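Local coordinates for 450aa long hypothetical fmu protein (PDB 2YXL) that probably methylates carbon 5 of cytosine in RNA, using S-adenosyl-L-methionine, as an RsmB/NOP-family enzyme with an RNA-binding role, at residues R217-K223 with Q244-V250; T275-M281 with M307-I311; I361-S365 with F393-N397; E410-L416 with Y443-K448. All blocks are in the same frame, centred on the assembly; numbering follows the deposited sequence.

Interaction 1: R217-K223 with Q244-V250; sequences RVPTILK and QEEASAV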
loop_
_atom_site.group_PDB
_atom_site.type_symbol
_atom_site.label_atom_id
_atom_site.label_comp_id
_atom_site.label_asym_id
_atom_site.label_seq_id
_atom_site.Cartn_x
_atom_site.Cartn_y
_atom_site.Cartn_z
ATOM N N ARG A 217 -16.877 10.408 -5.466
ATOM C CA ARG A 217 -17.288 9.101 -5.972
ATOM C C ARG A 217 -17.900 8.237 -4.876
ATOM O O ARG A 217 -18.873 7.522 -5.115
ATOM C CB ARG A 217 -16.108 8.381 -6.631
ATOM C CG ARG A 217 -15.550 9.113 -7.841
ATOM C CD ARG A 217 -14.579 8.244 -8.621
ATOM N NE ARG A 217 -13.892 9.022 -9.647
ATOM C CZ ARG A 217 -12.655 9.490 -9.532
ATOM N NH1 ARG A 217 -12.127 10.196 -10.522
ATOM N NH2 ARG A 217 -11.942 9.250 -8.437
ATOM N N VAL A 218 -17.315 8.293 -3.683
ATOM C CA VAL A 218 -17.904 7.663 -2.502
ATOM C C VAL A 218 -17.802 8.612 -1.294
ATOM O O VAL A 218 -16.738 8.763 -0.689
ATOM C CB VAL A 218 -17.387 6.190 -2.263
ATOM C CG1 VAL A 218 -16.004 5.979 -2.837
ATOM C CG2 VAL A 218 -17.476 5.768 -0.797
ATOM N N PRO A 219 -18.922 9.287 -0.974
ATOM C CA PRO A 219 -19.011 10.350 0.031
ATOM C C PRO A 219 -18.650 9.935 1.461
ATOM O O PRO A 219 -18.612 10.790 2.352
ATOM C CB PRO A 219 -20.480 10.785 -0.050
ATOM C CG PRO A 219 -20.936 10.343 -1.399
ATOM C CD PRO A 219 -20.225 9.053 -1.621
ATOM N N THR A 220 -18.385 8.648 1.682
ATOM C CA THR A 220 -17.900 8.192 2.986
ATOM C C THR A 220 -16.371 8.161 3.040
ATOM O O THR A 220 -15.784 7.920 4.100
ATOM C CB THR A 220 -18.477 6.818 3.386
ATOM O OG1 THR A 220 -18.368 5.907 2.288
ATOM C CG2 THR A 220 -19.932 6.947 3.793
ATOM N N ILE A 221 -15.739 8.412 1.894
ATOM C CA ILE A 221 -14.283 8.500 1.800
ATOM C C ILE A 221 -13.815 9.951 1.941
ATOM O O ILE A 221 -14.344 10.858 1.288
ATOM C CB ILE A 221 -13.751 7.868 0.476
ATOM C CG1 ILE A 221 -13.895 6.336 0.503
ATOM C CG2 ILE A 221 -12.300 8.282 0.189
ATOM C CD1 ILE A 221 -12.917 5.606 1.433
ATOM N N LEU A 222 -12.827 10.159 2.805
ATOM C CA LEU A 222 -12.241 11.475 3.005
ATOM C C LEU A 222 -10.750 11.434 2.751
ATOM O O LEU A 222 -10.061 10.509 3.186
ATOM C CB LEU A 222 -12.496 11.981 4.429
ATOM C CG LEU A 222 -13.917 11.971 5.001
ATOM C CD1 LEU A 222 -13.866 12.268 6.488
ATOM C CD2 LEU A 222 -14.829 12.954 4.275
ATOM N N LYS A 223 -10.252 12.439 2.043
ATOM C CA LYS A 223 -8.816 12.634 1.925
ATOM C C LYS A 223 -8.391 13.693 2.934
ATOM O O LYS A 223 -8.942 14.795 2.961
ATOM C CB LYS A 223 -8.421 13.001 0.493
ATOM C CG LYS A 223 -8.662 11.864 -0.503
ATOM C CD LYS A 223 -8.387 12.276 -1.951
ATOM C CE LYS A 223 -8.451 11.063 -2.903
ATOM N NZ LYS A 223 -9.846 10.538 -3.126
ATOM N N GLN A 244 -8.462 3.519 4.249
ATOM C CA GLN A 244 -8.835 2.779 3.047
ATOM C C GLN A 244 -8.819 3.702 1.835
ATOM O O GLN A 244 -9.285 4.839 1.907
ATOM C CB GLN A 244 -10.225 2.138 3.199
ATOM C CG GLN A 244 -10.651 1.303 1.994
ATOM C CD GLN A 244 -11.989 0.604 2.169
ATOM O OE1 GLN A 244 -13.030 1.246 2.343
ATOM N NE2 GLN A 244 -11.972 -0.725 2.092
ATOM N N GLU A 245 -8.291 3.194 0.725
ATOM C CA GLU A 245 -8.297 3.910 -0.544
ATOM C C GLU A 245 -9.699 3.955 -1.131
ATOM O O GLU A 245 -10.516 3.068 -0.875
ATOM C CB GLU A 245 -7.337 3.258 -1.545
ATOM C CG GLU A 245 -5.868 3.254 -1.122
ATOM C CD GLU A 245 -5.254 4.651 -1.017
ATOM O OE1 GLU A 245 -5.810 5.625 -1.576
ATOM O OE2 GLU A 245 -4.196 4.772 -0.368
ATOM N N GLU A 246 -9.970 4.997 -1.918
ATOM C CA GLU A 246 -11.263 5.160 -2.578
ATOM C C GLU A 246 -11.633 3.926 -3.414
ATOM O O GLU A 246 -12.759 3.431 -3.332
ATOM C CB GLU A 246 -11.273 6.427 -3.442
ATOM C CG GLU A 246 -12.642 6.790 -4.009
ATOM C CD GLU A 246 -12.567 7.882 -5.058
ATOM O OE1 GLU A 246 -12.896 9.044 -4.735
ATOM O OE2 GLU A 246 -12.165 7.591 -6.202
ATOM N N ALA A 247 -10.674 3.438 -4.199
ATOM C CA ALA A 247 -10.868 2.261 -5.049
ATOM C C ALA A 247 -11.309 1.020 -4.261
ATOM O O ALA A 247 -12.166 0.260 -4.714
ATOM C CB ALA A 247 -9.606 1.971 -5.849
ATOM N N SER A 248 -10.728 0.835 -3.078
ATOM C CA SER A 248 -11.084 -0.276 -2.204
ATOM C C SER A 248 -12.499 -0.160 -1.637
ATOM O O SER A 248 -13.183 -1.170 -1.459
ATOM C CB SER A 248 -10.073 -0.403 -1.069
ATOM O OG SER A 248 -8.796 -0.764 -1.567
ATOM N N ALA A 249 -12.931 1.069 -1.359
ATOM C CA ALA A 249 -14.284 1.325 -0.857
ATOM C C ALA A 249 -15.357 1.032 -1.906
ATOM O O ALA A 249 -16.441 0.554 -1.570
ATOM C CB ALA A 249 -14.405 2.750 -0.373
ATOM N N VAL A 250 -15.046 1.334 -3.167
ATOM C CA VAL A 250 -15.944 1.079 -4.297
ATOM C C VAL A 250 -16.230 -0.421 -4.455
ATOM O O VAL A 250 -17.366 -0.817 -4.735
ATOM C CB VAL A 250 -15.365 1.671 -5.617
ATOM C CG1 VAL A 250 -16.139 1.177 -6.842
ATOM C CG2 VAL A 250 -15.360 3.194 -5.566
#

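Interaction 2: T275-M281 with M307-I311; sequences THLAELM and MGIKI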
loop_
_atom_site.group_PDB
_atom_site.type_symbol
_atom_site.label_atom_id
_atom_site.label_comp_id
_atom_site.label_asym_id
_atom_site.label_seq_id
_atom_site.Cartn_x
_atom_site.Cartn_y
_atom_site.Cartn_z
ATOM N N THR A 275 -14.934 -5.055 6.825
ATOM C CA THR A 275 -15.569 -4.119 7.748
ATOM C C THR A 275 -16.549 -3.185 7.016
ATOM O O THR A 275 -17.534 -2.727 7.598
ATOM C CB THR A 275 -14.520 -3.335 8.591
ATOM O OG1 THR A 275 -15.132 -2.846 9.790
ATOM C CG2 THR A 275 -13.914 -2.173 7.814
ATOM N N HIS A 276 -16.277 -2.929 5.736
ATOM C CA HIS A 276 -17.156 -2.136 4.874
ATOM C C HIS A 276 -18.399 -2.934 4.461
ATOM O O HIS A 276 -19.501 -2.387 4.398
ATOM C CB HIS A 276 -16.378 -1.659 3.642
ATOM C CG HIS A 276 -17.052 -0.566 2.867
ATOM N ND1 HIS A 276 -18.069 0.207 3.386
ATOM C CD2 HIS A 276 -16.820 -0.092 1.620
ATOM C CE1 HIS A 276 -18.452 1.092 2.482
ATOM N NE2 HIS A 276 -17.708 0.934 1.403
ATOM N N LEU A 277 -18.213 -4.228 4.190
ATOM C CA LEU A 277 -19.322 -5.120 3.839
ATOM C C LEU A 277 -20.358 -5.167 4.959
ATOM O O LEU A 277 -21.563 -5.170 4.697
ATOM C CB LEU A 277 -18.815 -6.535 3.533
ATOM C CG LEU A 277 -17.912 -6.804 2.321
ATOM C CD1 LEU A 277 -17.256 -8.171 2.455
ATOM C CD2 LEU A 277 -18.664 -6.707 0.999
ATOM N N ALA A 278 -19.877 -5.186 6.202
ATOM C CA ALA A 278 -20.736 -5.181 7.387
ATOM C C ALA A 278 -21.573 -3.901 7.522
ATOM O O ALA A 278 -22.713 -3.952 7.991
ATOM C CB ALA A 278 -19.908 -5.409 8.634
ATOM N N GLU A 279 -21.002 -2.766 7.116
ATOM C CA GLU A 279 -21.716 -1.485 7.100
ATOM C C GLU A 279 -22.887 -1.528 6.128
ATOM O O GLU A 279 -23.989 -1.088 6.452
ATOM C CB GLU A 279 -20.788 -0.338 6.696
ATOM C CG GLU A 279 -19.719 0.025 7.709
ATOM C CD GLU A 279 -19.028 1.341 7.380
ATOM O OE1 GLU A 279 -19.728 2.355 7.152
ATOM O OE2 GLU A 279 -17.782 1.366 7.362
ATOM N N LEU A 280 -22.630 -2.062 4.936
ATOM C CA LEU A 280 -23.641 -2.179 3.886
ATOM C C LEU A 280 -24.743 -3.174 4.240
ATOM O O LEU A 280 -25.881 -3.034 3.793
ATOM C CB LEU A 280 -22.985 -2.567 2.561
ATOM C CG LEU A 280 -22.064 -1.517 1.938
ATOM C CD1 LEU A 280 -21.176 -2.153 0.888
ATOM C CD2 LEU A 280 -22.876 -0.360 1.349
ATOM N N MET A 281 -24.392 -4.176 5.041
ATOM C CA MET A 281 -25.353 -5.160 5.538
ATOM C C MET A 281 -26.006 -4.660 6.822
ATOM O O MET A 281 -26.822 -5.362 7.426
ATOM C CB MET A 281 -24.662 -6.505 5.779
ATOM C CG MET A 281 -24.154 -7.176 4.513
ATOM S SD MET A 281 -22.782 -8.313 4.798
ATOM C CE MET A 281 -23.629 -9.719 5.525
ATOM N N MET A 307 -15.040 -1.099 15.908
ATOM C CA MET A 307 -15.984 -0.477 14.979
ATOM C C MET A 307 -17.426 -0.953 15.190
ATOM O O MET A 307 -18.332 -0.571 14.443
ATOM C CB MET A 307 -15.542 -0.709 13.530
ATOM C CG MET A 307 -14.241 -0.004 13.165
ATOM S SD MET A 307 -13.605 -0.461 11.542
ATOM C CE MET A 307 -14.734 0.420 10.463
ATOM N N GLY A 308 -17.632 -1.783 16.213
ATOM C CA GLY A 308 -18.967 -2.247 16.590
ATOM C C GLY A 308 -19.570 -3.308 15.686
ATOM O O GLY A 308 -20.781 -3.547 15.728
ATOM N N ILE A 309 -18.733 -3.940 14.867
ATOM C CA ILE A 309 -19.161 -5.051 14.015
ATOM C C ILE A 309 -19.376 -6.295 14.882
ATOM O O ILE A 309 -18.597 -6.561 15.801
ATOM C CB ILE A 309 -18.120 -5.372 12.905
ATOM C CG1 ILE A 309 -17.550 -4.091 12.258
ATOM C CG2 ILE A 309 -18.698 -6.352 11.879
ATOM C CD1 ILE A 309 -18.546 -3.242 11.474
ATOM N N LYS A 310 -20.433 -7.048 14.584
ATOM C CA LYS A 310 -20.792 -8.222 15.383
ATOM C C LYS A 310 -21.217 -9.450 14.565
ATOM O O LYS A 310 -21.596 -10.479 15.131
ATOM C CB LYS A 310 -21.867 -7.855 16.419
ATOM C CG LYS A 310 -23.120 -7.206 15.847
ATOM C CD LYS A 310 -24.078 -6.801 16.956
ATOM C CE LYS A 310 -25.353 -6.191 16.395
ATOM N NZ LYS A 310 -26.325 -5.867 17.475
ATOM N N ILE A 311 -21.135 -9.344 13.241
ATOM C CA ILE A 311 -21.594 -10.413 12.348
ATOM C C ILE A 311 -20.458 -11.127 11.609
ATOM O O ILE A 311 -20.705 -11.924 10.699
ATOM C CB ILE A 311 -22.625 -9.892 11.313
ATOM C CG1 ILE A 311 -22.000 -8.818 10.414
ATOM C CG2 ILE A 311 -23.885 -9.385 12.018
ATOM C CD1 ILE A 311 -22.650 -8.697 9.054
#

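Interaction 3: I361-S365 with F393-N397; sequences INEMS and FKEEN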
loop_
_atom_site.group_PDB
_atom_site.type_symbol
_atom_site.label_atom_id
_atom_site.label_comp_id
_atom_site.label_asym_id
_atom_site.label_seq_id
_atom_site.Cartn_x
_atom_site.Cartn_y
_atom_site.Cartn_z
ATOM N N ILE A 361 4.966 -12.374 -10.803
ATOM C CA ILE A 361 3.636 -12.006 -11.314
ATOM C C ILE A 361 2.819 -13.271 -11.600
ATOM O O ILE A 361 1.638 -13.353 -11.252
ATOM C CB ILE A 361 3.713 -11.112 -12.580
ATOM C CG1 ILE A 361 4.258 -9.725 -12.227
ATOM C CG2 ILE A 361 2.347 -10.989 -13.254
ATOM C CD1 ILE A 361 4.728 -8.910 -13.424
ATOM N N ASN A 362 3.465 -14.257 -12.221
ATOM C CA ASN A 362 2.812 -15.516 -12.579
ATOM C C ASN A 362 2.519 -16.399 -11.368
ATOM O O ASN A 362 1.537 -17.146 -11.356
ATOM C CB ASN A 362 3.645 -16.276 -13.616
ATOM C CG ASN A 362 3.832 -15.495 -14.913
ATOM O OD1 ASN A 362 4.806 -15.705 -15.634
ATOM N ND2 ASN A 362 2.899 -14.591 -15.213
ATOM N N GLU A 363 3.378 -16.296 -10.356
ATOM C CA GLU A 363 3.204 -16.991 -9.082
ATOM C C GLU A 363 1.940 -16.517 -8.364
ATOM O O GLU A 363 1.183 -17.330 -7.837
ATOM C CB GLU A 363 4.432 -16.766 -8.200
ATOM C CG GLU A 363 4.566 -17.711 -7.017
ATOM C CD GLU A 363 5.861 -17.499 -6.253
ATOM O OE1 GLU A 363 6.682 -18.439 -6.206
ATOM O OE2 GLU A 363 6.066 -16.391 -5.709
ATOM N N MET A 364 1.724 -15.200 -8.352
ATOM C CA MET A 364 0.503 -14.609 -7.809
ATOM C C MET A 364 -0.709 -14.959 -8.670
ATOM O O MET A 364 -1.797 -15.222 -8.149
ATOM C CB MET A 364 0.640 -13.086 -7.692
ATOM C CG MET A 364 1.361 -12.590 -6.438
ATOM S SD MET A 364 0.385 -12.775 -4.924
ATOM C CE MET A 364 1.094 -14.281 -4.243
ATOM N N SER A 365 -0.505 -14.966 -9.988
ATOM C CA SER A 365 -1.559 -15.291 -10.949
ATOM C C SER A 365 -2.149 -16.690 -10.736
ATOM O O SER A 365 -3.365 -16.867 -10.831
ATOM C CB SER A 365 -1.046 -15.137 -12.384
ATOM O OG SER A 365 -2.100 -15.266 -13.322
ATOM N N PHE A 393 -1.430 -5.219 -13.713
ATOM C CA PHE A 393 -1.029 -6.215 -14.701
ATOM C C PHE A 393 -2.208 -7.026 -15.224
ATOM O O PHE A 393 -3.054 -7.483 -14.450
ATOM C CB PHE A 393 0.033 -7.157 -14.122
ATOM C CG PHE A 393 1.290 -6.461 -13.670
ATOM C CD1 PHE A 393 1.799 -6.687 -12.394
ATOM C CD2 PHE A 393 1.967 -5.585 -14.516
ATOM C CE1 PHE A 393 2.968 -6.058 -11.964
ATOM C CE2 PHE A 393 3.134 -4.947 -14.094
ATOM C CZ PHE A 393 3.635 -5.187 -12.815
ATOM N N LYS A 394 -2.250 -7.203 -16.541
ATOM C CA LYS A 394 -3.292 -7.999 -17.189
ATOM C C LYS A 394 -3.269 -9.453 -16.722
ATOM O O LYS A 394 -4.323 -10.076 -16.600
ATOM C CB LYS A 394 -3.160 -7.933 -18.715
ATOM C CG LYS A 394 -3.565 -6.595 -19.319
ATOM C CD LYS A 394 -3.133 -6.492 -20.772
ATOM C CE LYS A 394 -3.363 -5.091 -21.315
ATOM N NZ LYS A 394 -2.783 -4.918 -22.679
ATOM N N GLU A 395 -2.070 -9.971 -16.452
ATOM C CA GLU A 395 -1.875 -11.354 -15.989
ATOM C C GLU A 395 -2.657 -11.706 -14.725
ATOM O O GLU A 395 -3.103 -12.842 -14.566
ATOM C CB GLU A 395 -0.389 -11.644 -15.765
ATOM C CG GLU A 395 0.335 -12.243 -16.970
ATOM C CD GLU A 395 0.491 -11.273 -18.136
ATOM O OE1 GLU A 395 0.672 -11.753 -19.274
ATOM O OE2 GLU A 395 0.439 -10.040 -17.920
ATOM N N GLU A 396 -2.813 -10.730 -13.836
ATOM C CA GLU A 396 -3.524 -10.928 -12.580
ATOM C C GLU A 396 -5.001 -10.579 -12.703
ATOM O O GLU A 396 -5.803 -10.918 -11.831
ATOM C CB GLU A 396 -2.893 -10.073 -11.487
ATOM C CG GLU A 396 -1.576 -10.599 -10.969
ATOM C CD GLU A 396 -0.848 -9.572 -10.135
ATOM O OE1 GLU A 396 -1.021 -9.584 -8.899
ATOM O OE2 GLU A 396 -0.117 -8.741 -10.715
ATOM N N ASN A 397 -5.350 -9.908 -13.798
ATOM C CA ASN A 397 -6.668 -9.317 -13.960
ATOM C C ASN A 397 -7.487 -9.907 -15.110
ATOM O O ASN A 397 -8.166 -10.921 -14.928
ATOM C CB ASN A 397 -6.541 -7.796 -14.095
ATOM C CG ASN A 397 -5.920 -7.146 -12.867
ATOM O OD1 ASN A 397 -5.195 -6.160 -12.977
ATOM N ND2 ASN A 397 -6.206 -7.695 -11.692
#

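Interaction 4: E410-L416 with Y443-K448; sequences EFKLVPL and YALLEK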
loop_
_atom_site.group_PDB
_atom_site.type_symbol
_atom_site.label_atom_id
_atom_site.label_comp_id
_atom_site.label_asym_id
_atom_site.label_seq_id
_atom_site.Cartn_x
_atom_site.Cartn_y
_atom_site.Cartn_z
ATOM N N GLU A 410 -20.619 -22.254 -14.247
ATOM C CA GLU A 410 -21.402 -21.340 -15.079
ATOM C C GLU A 410 -21.573 -19.947 -14.479
ATOM O O GLU A 410 -22.554 -19.664 -13.786
ATOM C CB GLU A 410 -22.754 -21.931 -15.490
ATOM C CG GLU A 410 -23.086 -21.713 -16.976
ATOM C CD GLU A 410 -22.490 -20.425 -17.547
ATOM O OE1 GLU A 410 -21.490 -20.509 -18.294
ATOM O OE2 GLU A 410 -23.013 -19.332 -17.238
ATOM N N PHE A 411 -20.602 -19.087 -14.774
ATOM C CA PHE A 411 -20.663 -17.678 -14.420
ATOM C C PHE A 411 -20.744 -16.823 -15.678
ATOM O O PHE A 411 -20.395 -17.275 -16.773
ATOM C CB PHE A 411 -19.430 -17.279 -13.604
ATOM C CG PHE A 411 -19.480 -17.722 -12.170
ATOM C CD1 PHE A 411 -19.142 -19.025 -11.815
ATOM C CD2 PHE A 411 -19.858 -16.831 -11.169
ATOM C CE1 PHE A 411 -19.186 -19.436 -10.487
ATOM C CE2 PHE A 411 -19.902 -17.230 -9.837
ATOM C CZ PHE A 411 -19.565 -18.535 -9.496
ATOM N N LYS A 412 -21.227 -15.594 -15.516
ATOM C CA LYS A 412 -21.149 -14.587 -16.571
ATOM C C LYS A 412 -20.817 -13.209 -15.996
ATOM O O LYS A 412 -21.126 -12.911 -14.837
ATOM C CB LYS A 412 -22.414 -14.571 -17.445
ATOM C CG LYS A 412 -23.731 -14.353 -16.717
ATOM C CD LYS A 412 -24.194 -12.912 -16.832
ATOM C CE LYS A 412 -25.689 -12.796 -16.589
ATOM N NZ LYS A 412 -26.133 -11.380 -16.681
ATOM N N LEU A 413 -20.176 -12.384 -16.815
ATOM C CA LEU A 413 -19.692 -11.078 -16.391
ATOM C C LEU A 413 -20.826 -10.053 -16.339
ATOM O O LEU A 413 -21.509 -9.814 -17.342
ATOM C CB LEU A 413 -18.572 -10.617 -17.330
ATOM C CG LEU A 413 -17.574 -9.544 -16.887
ATOM C CD1 LEU A 413 -16.824 -9.952 -15.627
ATOM C CD2 LEU A 413 -16.600 -9.272 -18.016
ATOM N N VAL A 414 -21.033 -9.472 -15.156
ATOM C CA VAL A 414 -22.024 -8.409 -14.969
ATOM C C VAL A 414 -21.338 -7.078 -15.275
ATOM O O VAL A 414 -20.398 -6.696 -14.577
ATOM C CB VAL A 414 -22.603 -8.388 -13.525
ATOM C CG1 VAL A 414 -23.721 -7.357 -13.404
ATOM C CG2 VAL A 414 -23.105 -9.763 -13.115
ATOM N N PRO A 415 -21.805 -6.373 -16.328
ATOM C CA PRO A 415 -21.151 -5.155 -16.816
ATOM C C PRO A 415 -21.021 -4.082 -15.738
ATOM O O PRO A 415 -21.960 -3.853 -14.972
ATOM C CB PRO A 415 -22.084 -4.678 -17.936
ATOM C CG PRO A 415 -22.817 -5.895 -18.364
ATOM C CD PRO A 415 -23.006 -6.699 -17.118
ATOM N N LEU A 416 -19.852 -3.448 -15.686
ATOM C CA LEU A 416 -19.552 -2.396 -14.719
ATOM C C LEU A 416 -19.182 -1.097 -15.425
ATOM O O LEU A 416 -18.412 -1.110 -16.389
ATOM C CB LEU A 416 -18.398 -2.834 -13.807
ATOM C CG LEU A 416 -18.659 -3.393 -12.399
ATOM C CD1 LEU A 416 -19.929 -4.228 -12.298
ATOM C CD2 LEU A 416 -17.459 -4.195 -11.930
ATOM N N TYR A 443 -11.643 -4.536 -11.133
ATOM C CA TYR A 443 -12.935 -5.052 -10.689
ATOM C C TYR A 443 -13.505 -6.025 -11.718
ATOM O O TYR A 443 -13.522 -5.732 -12.919
ATOM C CB TYR A 443 -13.945 -3.909 -10.497
ATOM C CG TYR A 443 -13.472 -2.752 -9.647
ATOM C CD1 TYR A 443 -12.627 -1.778 -10.175
ATOM C CD2 TYR A 443 -13.897 -2.615 -8.325
ATOM C CE1 TYR A 443 -12.196 -0.713 -9.409
ATOM C CE2 TYR A 443 -13.474 -1.547 -7.545
ATOM C CZ TYR A 443 -12.624 -0.599 -8.097
ATOM O OH TYR A 443 -12.187 0.461 -7.346
ATOM N N ALA A 444 -13.982 -7.174 -11.244
ATOM C CA ALA A 444 -14.702 -8.120 -12.091
ATOM C C ALA A 444 -15.876 -8.708 -11.327
ATOM O O ALA A 444 -15.686 -9.470 -10.376
ATOM C CB ALA A 444 -13.780 -9.213 -12.575
ATOM N N LEU A 445 -17.086 -8.336 -11.737
ATOM C CA LEU A 445 -18.298 -8.828 -11.097
ATOM C C LEU A 445 -18.884 -9.996 -11.887
ATOM O O LEU A 445 -19.075 -9.914 -13.103
ATOM C CB LEU A 445 -19.327 -7.704 -10.910
ATOM C CG LEU A 445 -20.547 -7.983 -10.018
ATOM C CD1 LEU A 445 -20.147 -8.249 -8.564
ATOM C CD2 LEU A 445 -21.550 -6.837 -10.093
ATOM N N LEU A 446 -19.164 -11.078 -11.171
ATOM C CA LEU A 446 -19.565 -12.340 -11.774
ATOM C C LEU A 446 -20.796 -12.876 -11.063
ATOM O O LEU A 446 -20.923 -12.732 -9.850
ATOM C CB LEU A 446 -18.418 -13.354 -11.661
ATOM C CG LEU A 446 -17.033 -12.878 -12.122
ATOM C CD1 LEU A 446 -15.911 -13.472 -11.273
ATOM C CD2 LEU A 446 -16.825 -13.164 -13.603
ATOM N N GLU A 447 -21.708 -13.477 -11.819
ATOM C CA GLU A 447 -22.832 -14.192 -11.219
ATOM C C GLU A 447 -23.107 -15.506 -11.940
ATOM O O GLU A 447 -22.836 -15.637 -13.137
ATOM C CB GLU A 447 -24.094 -13.316 -11.148
ATOM C CG GLU A 447 -24.883 -13.148 -12.445
ATOM C CD GLU A 447 -26.321 -12.698 -12.205
ATOM O OE1 GLU A 447 -27.171 -12.913 -13.097
ATOM O OE2 GLU A 447 -26.609 -12.135 -11.125
ATOM N N LYS A 448 -23.631 -16.477 -11.197
ATOM C CA LYS A 448 -24.058 -17.743 -11.778
ATOM C C LYS A 448 -25.350 -17.552 -12.559
ATOM O O LYS A 448 -25.473 -18.015 -13.690
ATOM C CB LYS A 448 -24.245 -18.810 -10.700
ATOM C CG LYS A 448 -22.957 -19.383 -10.147
ATOM C CD LYS A 448 -23.232 -20.641 -9.339
ATOM C CE LYS A 448 -21.939 -21.324 -8.923
ATOM N NZ LYS A 448 -22.197 -22.582 -8.172
#

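Interaction 1: R217-K223 with Q244-V250
The carboxylate of E246 lies at the edge of the R217 guanidinium, and the two planes stand 87° apart. R217 NH2 donates to the syn lone pair of E246 OE2 at 2.8 Å, with an N-H...O angle of 151°. The pair is a salt bridge. E246 CG stands anti to the backbone N (chi1 -172°), and the chain runs on extended, which carries the carboxylate out toward R217. K223 NZ approaches E246 OE1 at 3.8 Å, a long ion pair that makes this a network. E246 is buried, and S215 OG and Y420 OH also bond its carboxylate. A leucine in place of R217 would probably leave the buried carboxylate without its closest positive charge. Next to the charged cluster the packing is apolar. V218 CG1 lies 3.7 Å from E246 CG and 4.0 Å from V250 CG2. I221 CD1 rests on A249 CB at 3.7 Å. Strand 221-225 runs between strands 212-214 and 186-191 in the antiparallel sheet of the ferredoxin-like domain. The first turns of helix 246-255, at 246-250, run antiparallel to residues 221-223, with these short axes 9.7 Å apart at closest. L222 is directed away from this contact, and its side chain touches helix 198-207.

Interaction 2: T275-M281 with M307-I311
T275 and M307 meet where helix 272-280 packs against the turn before strand 312-315, in the Rossmann-like fold of a class I methyltransferase. The helix begins at the end of the loop predicted to bind S-adenosyl-L-methionine. The turn leaves helix 294-306 through a Schellman motif at G308, whose positive phi suits glycine. T275 crosses the end of M307 at about a right angle. Its OG1 is 3.3 Å from M307 SD and 3.7 Å from I309 CG1. With chi1 at -158°, OG1 stands opposite the backbone N and leans on these two side chains. Cutting the T275 side chain back to an alanine is likely to open a gap beside the M307 thioether and leave its end less fixed. One turn on, A278 CB packs on I309 CG2 at 3.6 Å. E279 contributes little across the contact; its carboxylate turns to R190 and T193 of the ferredoxin-like domain. M281, just past the end of the helix, closes the row, and its chain bends at chi3. I311 holds CG1 between its backbone N and carbonyl carbon (chi1 62°), which brings I311 CD1 to M281 CE at 3.8 Å.

Interaction 3: I361-S365 with F393-N397
F393 offers one ring face to I361, at the start of helix 361-376. I361 CD1 sits over that face, 3.8 Å from the ring centroid and 18° off the normal, shifted toward the rim. This is a CH-pi contact. The two side chains cross at about a right angle. R164 of helix 159-169 also meets F393, in a cation-pi contact. Two residues on, E395 gives both backbone and side chain to the contact. Its CB lies 3.8 Å from I361 CG2. The chain then bends at chi2 (69°) and runs beside N362, with N362 ND2 3.9 Å from E395 CG. The carbonyl of E395 takes the hydrogen bond that crosses the contact, S365 OG to E395 O at 2.9 Å. The hydroxyl approaches from above the carbonyl plane, 45° out of it. E396 stretches back toward the helix. Its OE2 lies 4.2 Å from I361 CG2 and in the plane of the F393 ring, at its edge. Its OE1 is 4.1 Å from M364 CB. The contact joins the first turn of helix 361-376 to the segment that leads into helix 398-407, just after the predicted nucleophile C390. The E396 side chain is about 8 Å from that of C390. The buried E396 carboxylate is well supplied with donors: S391 OG and T341 OG1 bond OE2, and Q368 NE2 bonds OE1. These bonds probably fix its rotation and would offset the cost of burying a polar group beside the apolar parts of I361, F393 and M364.

Interaction 4: E410-L416 with Y443-K448
F411 packs one ring face against K448 CG, which stands 3.7 Å from the ring centroid in a CH-pi contact. K448 NZ forms a salt bridge with E329. F411 CD2 also touches L446 CB at 3.8 Å. L413 and L446 form a non-hydrogen-bonded antiparallel pair on the same face of the sheet, with L413 CD1 3.8 Å from L446 CD2. On the face of K412 and E447, L416 CD1 meets L445 CD2 at 3.8 Å, and V414 packs on L445 beside it. The tight packing is thus at F411, L446, L445 and L416. The loose, solvent side is at exposed E410 and K412, with E447 partly exposed. There K412 and E447, a hydrogen-bonded pair, run side by side, but K412 NZ stays 4.0 Å from E447 OE1, beyond a salt bridge. V414 CG2 crosses the E447 stem at 3.9 Å. Backbone bonds join the strands. K412 N bonds E447 O at 2.9 Å, E447 N returns to K412 O, and V414 N bonds L445 O at 2.9 Å. Short strand 412-413 adds to one edge of strand 441-447, and strand 383-389 pairs antiparallel with the other. Helix 398-407 covers the face of L446 and F411 through F404.

In the fold
The four contacts come in series along the chain. Interaction 1 joins the sheet of the ferredoxin-like domain to helix 246-255. Interactions 2, 3 and 4 lie in the methyltransferase fold. Interactions 1 and 2 have centres about 16 Å apart and touch through A249 and H276. Interactions 1 and 4 are about 23 Å apart by centres, yet Y443 OH probably bonds A247 O. Interactions 2 and 3 are furthest apart, about 30 Å between centres. Side chains of interactions 1, 2 and 3 (Q244, T275, M364) come within about 5 to 8 Å of bound sinefungin, placing these contacts near the cofactor site. Interaction 4 adds short strand 412-413 to strand 441-447 near the chain end.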